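Local coordinates for protein ANGPTL4 C-terminal chain (Homo sapiens, PDB 6U1U) that forms the fibrinogen-like domain of a secreted protein that mediates inactivation of lipoprotein lipase, helps regulate triglyceride clearance and inhibits endothelial cell proliferation and migration, at residues V42-H47 / Q207-L212. Sequence-based numbering, arbitrary orientation.
Sequences VIQRRH and QATTML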
# COMPACT_ATOMS: atom_id res chain seq x y z
N VAL A 42 -1.08 10.38 0.58
CA VAL A 42 -1.96 9.21 0.52
C VAL A 42 -1.55 8.40 -0.71
O VAL A 42 -1.56 8.92 -1.82
CB VAL A 42 -3.43 9.62 0.42
CG1 VAL A 42 -4.31 8.34 0.29
CG2 VAL A 42 -3.84 10.48 1.63
N ILE A 43 -1.20 7.12 -0.52
CA ILE A 43 -0.77 6.31 -1.66
C ILE A 43 -1.80 5.29 -2.09
O ILE A 43 -1.65 4.71 -3.18
CB ILE A 43 0.59 5.63 -1.39
CG1 ILE A 43 0.46 4.49 -0.37
CG2 ILE A 43 1.59 6.68 -0.92
CD1 ILE A 43 1.78 3.61 -0.26
N GLN A 44 -2.85 5.09 -1.31
CA GLN A 44 -3.89 4.13 -1.66
C GLN A 44 -5.11 4.51 -0.85
O GLN A 44 -4.97 4.88 0.33
CB GLN A 44 -3.45 2.70 -1.31
CG GLN A 44 -4.44 1.61 -1.82
CD GLN A 44 -5.34 1.02 -0.72
OE1 GLN A 44 -5.70 1.69 0.23
NE2 GLN A 44 -5.72 -0.27 -0.87
N ARG A 45 -6.29 4.40 -1.46
CA ARG A 45 -7.53 4.67 -0.73
C ARG A 45 -8.65 3.85 -1.35
O ARG A 45 -8.81 3.87 -2.58
CB ARG A 45 -7.86 6.18 -0.77
CG ARG A 45 -9.14 6.56 -0.04
CD ARG A 45 -9.19 8.10 0.17
NE ARG A 45 -9.47 8.74 -1.11
CZ ARG A 45 -9.32 10.04 -1.35
NH1 ARG A 45 -8.88 10.86 -0.38
NH2 ARG A 45 -9.63 10.52 -2.56
N ARG A 46 -9.37 3.10 -0.52
CA ARG A 46 -10.51 2.25 -0.98
C ARG A 46 -11.66 2.42 0.02
O ARG A 46 -11.37 2.52 1.23
CB ARG A 46 -10.07 0.78 -1.08
CG ARG A 46 -8.94 0.54 -2.07
CD ARG A 46 -8.72 -0.93 -2.35
NE ARG A 46 -9.69 -1.46 -3.31
CZ ARG A 46 -9.73 -2.72 -3.71
NH1 ARG A 46 -8.85 -3.60 -3.25
NH2 ARG A 46 -10.64 -3.11 -4.58
N HIS A 47 -12.91 2.43 -0.47
CA HIS A 47 -14.03 2.65 0.44
C HIS A 47 -15.39 2.24 -0.13
O HIS A 47 -16.36 2.19 0.63
CB HIS A 47 -14.14 4.11 0.88
CG HIS A 47 -14.04 5.09 -0.24
ND1 HIS A 47 -12.98 5.96 -0.37
CD2 HIS A 47 -14.84 5.31 -1.31
CE1 HIS A 47 -13.14 6.69 -1.46
NE2 HIS A 47 -14.27 6.32 -2.05
N GLN A 207 -14.01 -2.91 4.81
CA GLN A 207 -14.90 -1.93 4.21
C GLN A 207 -14.14 -0.77 3.58
O GLN A 207 -14.60 -0.20 2.58
CB GLN A 207 -15.89 -1.41 5.26
CG GLN A 207 -16.98 -0.50 4.67
CD GLN A 207 -17.70 0.35 5.71
OE1 GLN A 207 -17.87 -0.05 6.86
NE2 GLN A 207 -18.17 1.51 5.28
N ALA A 208 -12.99 -0.39 4.16
CA ALA A 208 -12.25 0.77 3.66
C ALA A 208 -10.80 0.63 4.10
O ALA A 208 -10.50 0.02 5.12
CB ALA A 208 -12.84 2.10 4.15
N THR A 209 -9.89 1.18 3.27
CA THR A 209 -8.47 1.16 3.58
C THR A 209 -7.87 2.50 3.17
O THR A 209 -8.33 3.12 2.20
CB THR A 209 -7.70 0.02 2.83
OG1 THR A 209 -7.74 0.25 1.40
CG2 THR A 209 -8.32 -1.35 3.09
N THR A 210 -6.83 2.93 3.88
CA THR A 210 -6.01 4.05 3.44
C THR A 210 -4.57 3.72 3.78
O THR A 210 -4.30 3.25 4.89
CB THR A 210 -6.37 5.37 4.16
OG1 THR A 210 -7.79 5.56 4.14
CG2 THR A 210 -5.72 6.55 3.45
N MET A 211 -3.66 3.99 2.86
CA MET A 211 -2.22 3.88 3.14
C MET A 211 -1.57 5.23 2.90
O MET A 211 -1.86 5.89 1.89
CB MET A 211 -1.56 2.81 2.24
CG MET A 211 -2.27 1.46 2.33
SD MET A 211 -1.58 0.28 1.15
CE MET A 211 -0.01 0.04 1.96
N LEU A 212 -0.71 5.65 3.84
CA LEU A 212 -0.08 6.95 3.72
C LEU A 212 1.41 6.80 3.99
O LEU A 212 1.81 5.93 4.75
CB LEU A 212 -0.66 7.95 4.73
CG LEU A 212 -2.20 8.05 4.69
CD1 LEU A 212 -2.78 7.11 5.75
CD2 LEU A 212 -2.64 9.50 5.02
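M211, Q44 and T209 meet on one face of two antiparallel strands, 42-46 and 208-212. M211 CG and SD pack against the CB of Q44, with SD 3.9 Å from it. M211 CB also packs on I43 CG1, 3.7 Å away. Q44 starts with CG anti to the backbone N (chi1 -173°) and then bends at chi2, which carries its amide across to T209. There T209 OG1 donates to Q44 OE1 over 2.8 Å, in the carbonyl plane and on a lone pair. The other end of the amide, NE2, bonds to N176 OD1, so both ends of this buried group are held. With an alanine here, the hydroxyl of T209 and the side chain of N176 would probably lose their shared partner. R46 CB lies 3.4 Å from T209 OG1, while its guanidinium leads away to the carbonyls of L175 and G177. On the opposite face V42 CG2 touches L212 CD2. M211 O accepts a 2.8 Å bond from I43 N and a weak one from Q44 N. I43 and Q44 thus both face M211, a classic beta bulge within the central antiparallel sheet of the fibrinogen C-terminal fold, with bound palmitic acid near M211.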